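Local coordinates for VAO-type flavoprotein oxidase VAO615 (PDB 6F73) that is probably an oxidoreductase whose bicovalently bound FAD, once reduced, reacts rapidly with molecular oxygen, although no substrate has yet been identified, at residues Gly96-Gln101 and Val151-Gly156; Asn122-Val127 and Lys162-Gly167; Ser339-Val344 and Tyr449-Ser454. One frame throughout, in Å; residues are numbered along the deposited sequence.

Interaction 1: residues Gly96-Gln101 and Val151-Gly156. With FAD (flavin-adenine dinucleotide), chain E.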
loop_
_atom_site.group_PDB
_atom_site.type_symbol
_atom_site.label_atom_id
_atom_site.label_comp_id
_atom_site.label_asym_id
_atom_site.label_seq_id
_atom_site.Cartn_x
_atom_site.Cartn_y
_atom_site.Cartn_z
ATOM N N GLY A 96 14.145 -8.323 -8.763
ATOM C CA GLY A 96 13.031 -8.726 -9.614
ATOM C C GLY A 96 11.805 -9.274 -8.910
ATOM O O GLY A 96 10.826 -9.638 -9.575
ATOM N N ASP A 97 11.845 -9.330 -7.579
ATOM C CA ASP A 97 10.822 -10.025 -6.800
ATOM C C ASP A 97 9.667 -9.142 -6.396
ATOM O O ASP A 97 9.749 -7.914 -6.408
ATOM C CB ASP A 97 11.416 -10.669 -5.529
ATOM C CG ASP A 97 11.924 -12.065 -5.774
ATOM O OD1 ASP A 97 12.978 -12.182 -6.421
ATOM O OD2 ASP A 97 11.273 -13.045 -5.338
ATOM N N VAL A 98 8.601 -9.813 -5.990
ATOM C CA VAL A 98 7.397 -9.180 -5.489
ATOM C C VAL A 98 6.941 -9.986 -4.247
ATOM O O VAL A 98 7.197 -11.192 -4.157
ATOM C CB VAL A 98 6.410 -9.072 -6.679
ATOM C CG1 VAL A 98 5.090 -9.801 -6.458
ATOM C CG2 VAL A 98 6.225 -7.613 -7.086
ATOM N N LEU A 99 6.311 -9.322 -3.281
ATOM C CA LEU A 99 5.905 -9.998 -2.037
ATOM C C LEU A 99 4.673 -10.905 -2.171
ATOM O O LEU A 99 4.531 -11.850 -1.396
ATOM C CB LEU A 99 5.671 -8.980 -0.919
ATOM C CG LEU A 99 6.894 -8.130 -0.556
ATOM C CD1 LEU A 99 6.589 -7.191 0.599
ATOM C CD2 LEU A 99 8.098 -8.998 -0.244
ATOM N N SER A 100 3.787 -10.614 -3.124
ATOM C CA SER A 100 2.563 -11.400 -3.299
ATOM C C SER A 100 2.829 -12.824 -3.780
ATOM O O SER A 100 3.381 -13.058 -4.858
ATOM C CB SER A 100 1.561 -10.723 -4.241
ATOM O OG SER A 100 0.443 -11.580 -4.462
ATOM N N GLN A 101 2.387 -13.757 -2.956
ATOM C CA GLN A 101 2.477 -15.176 -3.244
ATOM C C GLN A 101 1.620 -15.512 -4.455
ATOM O O GLN A 101 1.974 -16.386 -5.247
ATOM C CB GLN A 101 2.030 -16.010 -2.035
ATOM C CG GLN A 101 2.798 -15.708 -0.762
ATOM C CD GLN A 101 2.124 -14.649 0.106
ATOM O OE1 GLN A 101 1.409 -13.775 -0.387
ATOM N NE2 GLN A 101 2.357 -14.725 1.405
ATOM N N VAL A 151 7.618 -1.667 -16.556
ATOM C CA VAL A 151 7.085 -1.875 -15.204
ATOM C C VAL A 151 7.863 -0.963 -14.233
ATOM O O VAL A 151 9.029 -0.637 -14.471
ATOM C CB VAL A 151 7.174 -3.383 -14.824
ATOM C CG1 VAL A 151 7.289 -3.637 -13.323
ATOM C CG2 VAL A 151 5.965 -4.113 -15.371
ATOM N N ILE A 152 7.212 -0.542 -13.152
ATOM C CA ILE A 152 7.862 0.265 -12.108
ATOM C C ILE A 152 7.691 -0.440 -10.777
ATOM O O ILE A 152 6.565 -0.730 -10.386
ATOM C CB ILE A 152 7.239 1.667 -12.007
ATOM C CG1 ILE A 152 7.455 2.436 -13.308
ATOM C CG2 ILE A 152 7.848 2.442 -10.832
ATOM C CD1 ILE A 152 6.602 3.681 -13.411
ATOM N N LYS A 153 8.804 -0.699 -10.096
ATOM C CA LYS A 153 8.802 -1.414 -8.819
ATOM C C LYS A 153 9.703 -0.761 -7.782
ATOM O O LYS A 153 10.861 -0.486 -8.048
ATOM C CB LYS A 153 9.254 -2.860 -8.992
ATOM C CG LYS A 153 8.917 -3.723 -7.771
ATOM C CD LYS A 153 9.757 -4.972 -7.680
ATOM C CE LYS A 153 11.051 -4.751 -6.932
ATOM N NZ LYS A 153 11.594 -6.018 -6.375
ATOM N N ASN A 154 9.154 -0.583 -6.582
ATOM C CA ASN A 154 9.843 0.029 -5.475
ATOM C C ASN A 154 10.142 -1.052 -4.428
ATOM O O ASN A 154 11.275 -1.498 -4.322
ATOM C CB ASN A 154 8.977 1.172 -4.937
ATOM C CG ASN A 154 9.601 1.900 -3.764
ATOM O OD1 ASN A 154 10.796 1.806 -3.514
ATOM N ND2 ASN A 154 8.783 2.666 -3.054
ATOM N N THR A 155 9.123 -1.496 -3.691
ATOM C CA THR A 155 9.270 -2.522 -2.653
ATOM C C THR A 155 8.729 -3.900 -3.039
ATOM O O THR A 155 9.119 -4.891 -2.435
ATOM C CB THR A 155 8.511 -2.121 -1.387
ATOM O OG1 THR A 155 7.107 -2.076 -1.685
ATOM C CG2 THR A 155 9.001 -0.748 -0.860
ATOM N N GLY A 156 7.825 -3.953 -4.022
ATOM C CA GLY A 156 7.083 -5.167 -4.345
ATOM C C GLY A 156 5.888 -5.437 -3.436
ATOM O O GLY A 156 5.333 -6.531 -3.480
HETATM P PA FAD E . 5.347 -1.317 -4.985
HETATM O O1A FAD E . 4.652 -2.632 -5.227
HETATM O O2A FAD E . 6.829 -1.262 -5.245
HETATM O O5B FAD E . 4.596 -0.215 -5.879
HETATM C C5B FAD E . 3.204 0.038 -5.725
HETATM C C4B FAD E . 2.628 0.747 -6.942
HETATM O O4B FAD E . 3.180 2.060 -6.992
HETATM C C3B FAD E . 2.972 0.077 -8.263
HETATM O O3B FAD E . 1.909 0.244 -9.206
HETATM C C2B FAD E . 4.198 0.819 -8.740
HETATM O O2B FAD E . 4.313 0.814 -10.162
HETATM C C1B FAD E . 3.939 2.208 -8.191
HETATM N N9A FAD E . 5.197 2.929 -7.918
HETATM C C8A FAD E . 6.060 2.693 -6.916
HETATM N N7A FAD E . 7.104 3.550 -6.977
HETATM C C5A FAD E . 6.907 4.343 -8.034
HETATM C C6A FAD E . 7.627 5.460 -8.663
HETATM N N6A FAD E . 8.793 5.881 -8.131
HETATM N N1A FAD E . 7.079 6.028 -9.768
HETATM C C2A FAD E . 5.907 5.594 -10.289
HETATM N N3A FAD E . 5.201 4.581 -9.759
HETATM C C4A FAD E . 5.644 3.936 -8.652
HETATM N N1 FAD E . -1.358 1.069 2.998
HETATM C C2 FAD E . -1.964 1.947 3.831
HETATM O O2 FAD E . -2.557 2.920 3.325
HETATM N N3 FAD E . -1.933 1.806 5.170
HETATM C C4 FAD E . -1.307 0.791 5.778
HETATM O O4 FAD E . -1.314 0.719 7.024
HETATM C C4X FAD E . -0.613 -0.220 4.938
HETATM N N5 FAD E . 0.044 -1.279 5.456
HETATM C C5X FAD E . 0.666 -2.188 4.659
HETATM C C6 FAD E . 1.347 -3.274 5.232
HETATM C C7 FAD E . 1.994 -4.223 4.416
HETATM C C7M FAD E . 2.700 -5.388 5.081
HETATM C C8 FAD E . 1.942 -4.060 2.917
HETATM C C8M FAD E . 2.651 -4.909 1.865
HETATM C C9 FAD E . 1.280 -2.971 2.371
HETATM C C9A FAD E . 0.628 -2.028 3.165
HETATM N N10 FAD E . -0.040 -0.909 2.600
HETATM C C10 FAD E . -0.685 -0.007 3.469
HETATM C "C1'" FAD E . -0.198 -0.721 1.150
HETATM C "C2'" FAD E . 0.752 0.123 0.359
HETATM O "O2'" FAD E . 0.377 1.471 0.635
HETATM C "C3'" FAD E . 0.532 -0.214 -1.117
HETATM O "O3'" FAD E . 0.739 -1.612 -1.388
HETATM C "C4'" FAD E . 1.421 0.615 -2.032
HETATM O "O4'" FAD E . 0.837 0.652 -3.340
HETATM C "C5'" FAD E . 2.804 0.009 -2.119
HETATM O "O5'" FAD E . 3.763 1.010 -2.406
HETATM P P FAD E . 5.262 0.551 -2.736
HETATM O O1P FAD E . 5.905 0.325 -1.391
HETATM O O2P FAD E . 5.838 1.567 -3.687
HETATM O O3P FAD E . 5.089 -0.898 -3.440
HETATM O O HOH W 1 3.367 -7.755 -4.579
#

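Interaction 2: residues Asn122-Val127 and Lys162-Gly167. With FAD (flavin-adenine dinucleotide), chain E; NAG (2-acetamido-2-deoxy-beta-D-glucopyranose), chain C.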
loop_
_atom_site.group_PDB
_atom_site.type_symbol
_atom_site.label_atom_id
_atom_site.label_comp_id
_atom_site.label_asym_id
_atom_site.label_seq_id
_atom_site.Cartn_x
_atom_site.Cartn_y
_atom_site.Cartn_z
ATOM N N ASN A 122 5.452 -14.118 -13.925
ATOM C CA ASN A 122 5.013 -12.728 -13.878
ATOM C C ASN A 122 6.143 -11.729 -13.640
ATOM O O ASN A 122 5.932 -10.531 -13.793
ATOM C CB ASN A 122 3.956 -12.549 -12.783
ATOM C CG ASN A 122 2.645 -13.230 -13.115
ATOM O OD1 ASN A 122 2.206 -13.238 -14.271
ATOM N ND2 ASN A 122 1.990 -13.777 -12.093
ATOM N N TYR A 123 7.319 -12.207 -13.229
ATOM C CA TYR A 123 8.463 -11.326 -12.966
ATOM C C TYR A 123 8.976 -10.717 -14.262
ATOM O O TYR A 123 8.886 -11.347 -15.322
ATOM C CB TYR A 123 9.589 -12.089 -12.264
ATOM C CG TYR A 123 9.356 -12.387 -10.801
ATOM C CD1 TYR A 123 8.112 -12.186 -10.185
ATOM C CD2 TYR A 123 10.390 -12.881 -10.024
ATOM C CE1 TYR A 123 7.929 -12.456 -8.844
ATOM C CE2 TYR A 123 10.209 -13.162 -8.679
ATOM C CZ TYR A 123 8.982 -12.945 -8.086
ATOM O OH TYR A 123 8.799 -13.205 -6.736
ATOM N N PRO A 124 9.517 -9.486 -14.184
ATOM C CA PRO A 124 10.084 -8.863 -15.374
ATOM C C PRO A 124 11.343 -9.589 -15.845
ATOM O O PRO A 124 12.038 -10.222 -15.039
ATOM C CB PRO A 124 10.427 -7.453 -14.902
ATOM C CG PRO A 124 10.695 -7.608 -13.454
ATOM C CD PRO A 124 9.730 -8.654 -12.988
ATOM N N SER A 125 11.622 -9.499 -17.143
ATOM C CA SER A 125 12.811 -10.136 -17.705
ATOM C C SER A 125 14.117 -9.412 -17.350
ATOM O O SER A 125 15.167 -10.057 -17.178
ATOM C CB SER A 125 12.667 -10.278 -19.215
ATOM O OG SER A 125 11.584 -11.131 -19.535
ATOM N N TYR A 126 14.059 -8.083 -17.255
ATOM C CA TYR A 126 15.220 -7.262 -16.880
ATOM C C TYR A 126 14.799 -6.167 -15.910
ATOM O O TYR A 126 13.654 -5.688 -15.941
ATOM C CB TYR A 126 15.883 -6.623 -18.113
ATOM C CG TYR A 126 16.556 -7.614 -19.049
ATOM C CD1 TYR A 126 17.855 -8.053 -18.823
ATOM C CD2 TYR A 126 15.893 -8.095 -20.177
ATOM C CE1 TYR A 126 18.469 -8.964 -19.686
ATOM C CE2 TYR A 126 16.485 -9.018 -21.027
ATOM C CZ TYR A 126 17.769 -9.459 -20.776
ATOM O OH TYR A 126 18.359 -10.356 -21.640
ATOM N N VAL A 127 15.739 -5.791 -15.050
ATOM C CA VAL A 127 15.528 -4.786 -14.037
ATOM C C VAL A 127 16.594 -3.706 -14.205
ATOM O O VAL A 127 17.783 -4.019 -14.324
ATOM C CB VAL A 127 15.645 -5.399 -12.619
ATOM C CG1 VAL A 127 15.494 -4.324 -11.552
ATOM C CG2 VAL A 127 14.608 -6.504 -12.414
ATOM N N LYS A 162 0.732 -4.773 -9.413
ATOM C CA LYS A 162 0.991 -3.609 -10.270
ATOM C C LYS A 162 2.475 -3.258 -10.386
ATOM O O LYS A 162 2.834 -2.405 -11.202
ATOM C CB LYS A 162 0.221 -2.391 -9.757
ATOM C CG LYS A 162 -1.290 -2.573 -9.735
ATOM C CD LYS A 162 -1.983 -1.581 -8.815
ATOM C CE LYS A 162 -1.901 -0.167 -9.352
ATOM N NZ LYS A 162 -2.748 0.733 -8.542
ATOM N N SER A 163 3.329 -3.887 -9.578
ATOM C CA SER A 163 4.777 -3.634 -9.638
ATOM C C SER A 163 5.563 -4.810 -10.250
ATOM O O SER A 163 6.774 -4.935 -10.053
ATOM C CB SER A 163 5.289 -3.285 -8.240
ATOM O OG SER A 163 5.200 -4.377 -7.346
ATOM N N THR A 164 4.859 -5.667 -10.996
ATOM C CA THR A 164 5.499 -6.710 -11.790
ATOM C C THR A 164 4.745 -6.909 -13.103
ATOM O O THR A 164 3.632 -6.400 -13.279
ATOM C CB THR A 164 5.611 -8.028 -11.000
ATOM O OG1 THR A 164 6.522 -8.900 -11.664
ATOM C CG2 THR A 164 4.263 -8.728 -10.850
ATOM N N GLY A 165 5.361 -7.656 -14.013
ATOM C CA GLY A 165 4.755 -7.918 -15.322
ATOM C C GLY A 165 5.638 -8.753 -16.223
ATOM O O GLY A 165 6.850 -8.513 -16.291
ATOM N N LYS A 166 5.028 -9.733 -16.894
ATOM C CA LYS A 166 5.736 -10.678 -17.764
ATOM C C LYS A 166 6.422 -9.981 -18.933
ATOM O O LYS A 166 5.813 -9.160 -19.611
ATOM C CB LYS A 166 4.763 -11.733 -18.307
ATOM C CG LYS A 166 5.371 -12.723 -19.292
ATOM C CD LYS A 166 4.406 -13.855 -19.656
ATOM C CE LYS A 166 5.157 -15.120 -20.062
ATOM N NZ LYS A 166 4.362 -16.021 -20.935
ATOM N N GLY A 167 7.685 -10.328 -19.163
ATOM C CA GLY A 167 8.454 -9.794 -20.286
ATOM C C GLY A 167 8.800 -8.317 -20.210
ATOM O O GLY A 167 9.204 -7.729 -21.211
HETATM P PA FAD E . 5.347 -1.317 -4.985
HETATM O O1A FAD E . 4.652 -2.632 -5.227
HETATM O O2A FAD E . 6.829 -1.262 -5.245
HETATM O O5B FAD E . 4.596 -0.215 -5.879
HETATM C C5B FAD E . 3.204 0.038 -5.725
HETATM C C4B FAD E . 2.628 0.747 -6.942
HETATM O O4B FAD E . 3.180 2.060 -6.992
HETATM C C3B FAD E . 2.972 0.077 -8.263
HETATM O O3B FAD E . 1.909 0.244 -9.206
HETATM C C2B FAD E . 4.198 0.819 -8.740
HETATM O O2B FAD E . 4.313 0.814 -10.162
HETATM C C1B FAD E . 3.939 2.208 -8.191
HETATM N N9A FAD E . 5.197 2.929 -7.918
HETATM C C8A FAD E . 6.060 2.693 -6.916
HETATM N N7A FAD E . 7.104 3.550 -6.977
HETATM C C5A FAD E . 6.907 4.343 -8.034
HETATM C C6A FAD E . 7.627 5.460 -8.663
HETATM N N6A FAD E . 8.793 5.881 -8.131
HETATM N N1A FAD E . 7.079 6.028 -9.768
HETATM C C2A FAD E . 5.907 5.594 -10.289
HETATM N N3A FAD E . 5.201 4.581 -9.759
HETATM C C4A FAD E . 5.644 3.936 -8.652
HETATM N N1 FAD E . -1.358 1.069 2.998
HETATM C C2 FAD E . -1.964 1.947 3.831
HETATM O O2 FAD E . -2.557 2.920 3.325
HETATM N N3 FAD E . -1.933 1.806 5.170
HETATM C C4 FAD E . -1.307 0.791 5.778
HETATM O O4 FAD E . -1.314 0.719 7.024
HETATM C C4X FAD E . -0.613 -0.220 4.938
HETATM N N5 FAD E . 0.044 -1.279 5.456
HETATM C C5X FAD E . 0.666 -2.188 4.659
HETATM C C6 FAD E . 1.347 -3.274 5.232
HETATM C C7 FAD E . 1.994 -4.223 4.416
HETATM C C7M FAD E . 2.700 -5.388 5.081
HETATM C C8 FAD E . 1.942 -4.060 2.917
HETATM C C8M FAD E . 2.651 -4.909 1.865
HETATM C C9 FAD E . 1.280 -2.971 2.371
HETATM C C9A FAD E . 0.628 -2.028 3.165
HETATM N N10 FAD E . -0.040 -0.909 2.600
HETATM C C10 FAD E . -0.685 -0.007 3.469
HETATM C "C1'" FAD E . -0.198 -0.721 1.150
HETATM C "C2'" FAD E . 0.752 0.123 0.359
HETATM O "O2'" FAD E . 0.377 1.471 0.635
HETATM C "C3'" FAD E . 0.532 -0.214 -1.117
HETATM O "O3'" FAD E . 0.739 -1.612 -1.388
HETATM C "C4'" FAD E . 1.421 0.615 -2.032
HETATM O "O4'" FAD E . 0.837 0.652 -3.340
HETATM C "C5'" FAD E . 2.804 0.009 -2.119
HETATM O "O5'" FAD E . 3.763 1.010 -2.406
HETATM P P FAD E . 5.262 0.551 -2.736
HETATM O O1P FAD E . 5.905 0.325 -1.391
HETATM O O2P FAD E . 5.838 1.567 -3.687
HETATM O O3P FAD E . 5.089 -0.898 -3.440
HETATM C C1 NAG C . -0.974 -18.238 -12.726
HETATM C C2 NAG C . -1.732 -16.953 -13.063
HETATM C C3 NAG C . -3.019 -17.221 -13.840
HETATM C C4 NAG C . -2.774 -18.111 -15.065
HETATM C C5 NAG C . -1.910 -19.314 -14.667
HETATM C C6 NAG C . -1.528 -20.136 -15.894
HETATM C C7 NAG C . -1.624 -14.967 -11.625
HETATM C C8 NAG C . -2.078 -14.371 -10.324
HETATM N N2 NAG C . -2.062 -16.207 -11.860
HETATM O O3 NAG C . -3.554 -15.950 -14.230
HETATM O O4 NAG C . -4.018 -18.590 -15.630
HETATM O O5 NAG C . -0.719 -18.898 -13.974
HETATM O O6 NAG C . -0.480 -21.057 -15.569
HETATM O O7 NAG C . -0.904 -14.342 -12.393
HETATM O O HOH W 2 2.340 -10.610 -15.861
HETATM O O HOH W 3 9.575 -11.835 -17.852
#

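Interaction 3: residues Ser339-Val344 and Tyr449-Ser454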
loop_
_atom_site.group_PDB
_atom_site.type_symbol
_atom_site.label_atom_id
_atom_site.label_comp_id
_atom_site.label_asym_id
_atom_site.label_seq_id
_atom_site.Cartn_x
_atom_site.Cartn_y
_atom_site.Cartn_z
ATOM N N SER A 339 -6.558 8.178 16.955
ATOM C CA SER A 339 -6.963 7.046 16.112
ATOM C C SER A 339 -6.844 5.700 16.808
ATOM O O SER A 339 -6.067 5.539 17.752
ATOM C CB SER A 339 -6.133 7.004 14.827
ATOM O OG SER A 339 -4.777 6.704 15.104
ATOM N N PHE A 340 -7.643 4.752 16.327
ATOM C CA PHE A 340 -7.541 3.351 16.699
ATOM C C PHE A 340 -7.250 2.536 15.445
ATOM O O PHE A 340 -7.869 2.738 14.408
ATOM C CB PHE A 340 -8.853 2.853 17.314
ATOM C CG PHE A 340 -8.982 3.101 18.790
ATOM C CD1 PHE A 340 -8.102 2.504 19.691
ATOM C CD2 PHE A 340 -10.017 3.895 19.294
ATOM C CE1 PHE A 340 -8.238 2.714 21.059
ATOM C CE2 PHE A 340 -10.165 4.099 20.662
ATOM C CZ PHE A 340 -9.274 3.504 21.543
ATOM N N THR A 341 -6.286 1.630 15.553
ATOM C CA THR A 341 -6.108 0.553 14.592
ATOM C C THR A 341 -6.446 -0.720 15.366
ATOM O O THR A 341 -5.884 -0.972 16.425
ATOM C CB THR A 341 -4.674 0.528 14.028
ATOM O OG1 THR A 341 -4.426 1.747 13.315
ATOM C CG2 THR A 341 -4.445 -0.674 13.087
ATOM N N TYR A 342 -7.379 -1.511 14.853
ATOM C CA TYR A 342 -7.880 -2.649 15.609
ATOM C C TYR A 342 -8.136 -3.874 14.752
ATOM O O TYR A 342 -8.300 -3.773 13.535
ATOM C CB TYR A 342 -9.136 -2.255 16.398
ATOM C CG TYR A 342 -10.266 -1.677 15.570
ATOM C CD1 TYR A 342 -10.226 -0.350 15.118
ATOM C CD2 TYR A 342 -11.392 -2.442 15.266
ATOM C CE1 TYR A 342 -11.267 0.180 14.375
ATOM C CE2 TYR A 342 -12.434 -1.918 14.519
ATOM C CZ TYR A 342 -12.372 -0.605 14.080
ATOM O OH TYR A 342 -13.402 -0.079 13.335
ATOM N N SER A 343 -8.137 -5.029 15.420
ATOM C CA SER A 343 -8.318 -6.345 14.800
ATOM C C SER A 343 -9.681 -6.887 15.222
ATOM O O SER A 343 -9.931 -7.054 16.413
ATOM C CB SER A 343 -7.208 -7.300 15.253
ATOM O OG SER A 343 -7.566 -8.653 15.044
ATOM N N VAL A 344 -10.560 -7.149 14.256
ATOM C CA VAL A 344 -11.920 -7.592 14.547
ATOM C C VAL A 344 -12.009 -9.104 14.367
ATOM O O VAL A 344 -11.929 -9.596 13.240
ATOM C CB VAL A 344 -12.951 -6.896 13.632
ATOM C CG1 VAL A 344 -14.368 -7.402 13.922
ATOM C CG2 VAL A 344 -12.865 -5.379 13.788
ATOM N N TYR A 449 -8.042 -6.397 10.140
ATOM C CA TYR A 449 -7.710 -5.094 10.691
ATOM C C TYR A 449 -8.581 -3.987 10.110
ATOM O O TYR A 449 -8.965 -4.030 8.932
ATOM C CB TYR A 449 -6.239 -4.768 10.440
ATOM C CG TYR A 449 -5.270 -5.597 11.257
ATOM C CD1 TYR A 449 -5.057 -5.316 12.609
ATOM C CD2 TYR A 449 -4.536 -6.642 10.679
ATOM C CE1 TYR A 449 -4.156 -6.049 13.369
ATOM C CE2 TYR A 449 -3.633 -7.386 11.430
ATOM C CZ TYR A 449 -3.449 -7.085 12.776
ATOM O OH TYR A 449 -2.560 -7.810 13.535
ATOM N N CYS A 450 -8.870 -3.008 10.966
ATOM C CA CYS A 450 -9.490 -1.739 10.598
ATOM C C CYS A 450 -8.653 -0.581 11.139
ATOM O O CYS A 450 -8.135 -0.661 12.255
ATOM C CB CYS A 450 -10.880 -1.629 11.225
ATOM S SG CYS A 450 -12.126 -2.749 10.566
ATOM N N ASP A 451 -8.534 0.491 10.361
ATOM C CA ASP A 451 -7.993 1.754 10.866
ATOM C C ASP A 451 -9.150 2.731 10.968
ATOM O O ASP A 451 -10.156 2.580 10.281
ATOM C CB ASP A 451 -6.862 2.295 9.973
ATOM C CG ASP A 451 -5.534 1.655 10.292
ATOM O OD1 ASP A 451 -5.442 0.419 10.145
ATOM O OD2 ASP A 451 -4.584 2.382 10.664
ATOM N N SER A 452 -9.018 3.707 11.854
ATOM C CA SER A 452 -10.045 4.722 12.032
ATOM C C SER A 452 -9.391 6.086 11.948
ATOM O O SER A 452 -8.243 6.264 12.355
ATOM C CB SER A 452 -10.792 4.538 13.351
ATOM O OG SER A 452 -9.886 4.441 14.434
ATOM N N PHE A 453 -10.123 7.039 11.388
ATOM C CA PHE A 453 -9.562 8.342 11.061
ATOM C C PHE A 453 -10.658 9.381 10.841
ATOM O O PHE A 453 -11.799 9.036 10.508
ATOM C CB PHE A 453 -8.716 8.227 9.789
ATOM C CG PHE A 453 -9.479 7.688 8.619
ATOM C CD1 PHE A 453 -10.199 8.537 7.792
ATOM C CD2 PHE A 453 -9.516 6.330 8.371
ATOM C CE1 PHE A 453 -10.927 8.044 6.725
ATOM C CE2 PHE A 453 -10.241 5.824 7.304
ATOM C CZ PHE A 453 -10.944 6.688 6.475
ATOM N N SER A 454 -10.295 10.643 11.041
ATOM C CA SER A 454 -11.069 11.773 10.543
ATOM C C SER A 454 -10.095 12.653 9.782
ATOM O O SER A 454 -9.194 13.233 10.388
ATOM C CB SER A 454 -11.695 12.568 11.682
ATOM O OG SER A 454 -12.274 13.773 11.198
#

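Interaction 1: residues Gly96-Gln101 and Val151-Gly156
K153 reaches D97 with the end of its side chain: NZ lies 2.6 Å from D97 O, in the carbonyl plane and on a lone pair. The bend at chi3 (88°) turns the lysine tip along the loop, where NZ also donates to the carbonyls of A94 and P95. Three backbone oxygens therefore grip one buried ammonium. The carboxylate of D97 is not its partner, since OD1 stays 6.3 Å from K153 NZ and the group turns instead to Y123 and Q60. A methionine in place of K153 is likely to leave the oxygens of A94, P95 and D97 without the donor they share.

Packing is tightest at G156. A CB built there would fall 3.1 Å from both V98 CA and D97 O, and V98 CG2 already lies 3.8 Å from G156 CA. Beside this point L99 N donates to G156 O at 3.0 Å; the bond is nearly straight at the hydrogen (168°), although the donor is tilted 35° from the carbonyl plane. The contact is looser toward S100, where a water accepts from S100 N and donates to G156 O at 2.6 Å, so S100 N reaches G156 O through this water and the oxygen receives two donors.

Away from the 96-101 loop, the amides of N154, T155 and G156 converge on FAD O2A, N154 ND2 holds O2P, and I152 O receives the ribose O2B. A strand end and turn wrapped round the cofactor diphosphate, just before the flavin-linked H157, is the FAD site of a PCMH-type domain.

Interaction 2: residues Asn122-Val127 and Lys162-Gly167
T164 points OG1 away from its own amide nitrogen (chi1 -166°) and toward the N122 carbonyl, whereas S163, one residue earlier, sets its hydroxyl between N and carbonyl carbon (chi1 67°) and faces the cofactor. These two rotamers divide the work of the 162-167 loop, which in this PCMH-type FAD-binding domain links strand 150-153 to strand 169-172 and here runs beside the residues leading into strand 126-129. T164 OG1 donates to N122 O at 2.7 Å, approaching from 47° above the carbonyl plane rather than along a lone pair. P124 packs across the same threonine at about a right angle, with CD 3.5 Å from T164 OG1. Further along the proline, P124 CA makes a CA-H...O contact of 3.4 Å with G165 O.

S163 OG donates to FAD O1A at 2.8 Å, so adjacent residues of one loop hold the cofactor phosphate and the neighbouring segment. Two polar groups of 122-127 have partners beyond the loop: Y123 OH binds the carboxylate of D97, and N122 ND2 serves both F103 O and, at 3.0 Å, O7 of an N-acetylglucosamine. K166, partly exposed, carries its own NZ to T568 O.

Two waters add bridges between the segments. One donates to N122 OD1 and accepts from K166 N, at the end of the contact nearer the glycan. The second lies beside S125 OG, donates to Y123 O and accepts from G167 N at 2.7 Å.

Interaction 3: residues Ser339-Val344 and Tyr449-Ser454
Adjacent strands of a seven-stranded antiparallel sheet meet here, T341, Y342 and S343 pairing with D451, C450 and Y449; the sheet is consistent with the substrate-binding domain of VAO-type oxidases. The segment axes approach to 4.6 Å, their directions 158° apart. Y342 and C450 form the hydrogen-bonded pair: Y342 N donates to C450 O at 2.8 Å and C450 N to Y342 O at 2.7 Å. T341 with D451 and S343 with Y449 are the flanking non-hydrogen-bonded pairs.

On the face of Y342 and C450, the tyrosine takes chi1 56°, which folds its ring over the partner strand. C450 CB sits over one ring face, 3.7 Å from the Y342 centroid, a CH-pi contact; C450 SG lies obliquely to that ring, 4.6 Å from the same centroid, and V344 CG2 packs on the sulfur. Beyond this pair S452 OG donates to F340 O at 2.6 Å, in the carbonyl plane on a lone pair, while S452 N adds a weak bond to that oxygen.

The T341 and D451 face is polar. T341 OG1 donates to D451 OD2 at 2.7 Å from 70° above the carboxylate plane, and farther along S343 CB rests against Y449 CE1.

The chemistry thus splits by face. The Y342 side is largely aromatic and sulfur packing, with S452 OG a polar exception; helix 316-335 covers it through F326, and C450 is tied by its disulfide to C476 on strand 472-480, so the pairing is covalently continued into the next strand. The other side carries D451, about 5 Å from FAD, where the T341 hydroxyl probably restrains the carboxylate.

Overall arrangement
Interactions 1 and 2 are neighbours, their centres 8 Å apart, and they touch, S163 packing on V98 and K153; both touch FAD and both reach the sheet of strands 126-129, 150-153 and 169-172. Each is mostly loop chemistry, with isolated rather than repeating bonds between the segments, and bridging waters. Interaction 1 is fully buried, whereas interaction 2 includes partly exposed residues and meets a glycan. Interaction 3 lies on the opposite side of the chain's centre, about 27 Å from interaction 1 and 34 Å from interaction 2, centre to centre. There regular strand pairing replaces water bridges, aromatic and sulfur packing fills one face, and Y449 is exposed and T341 and S343 partly so.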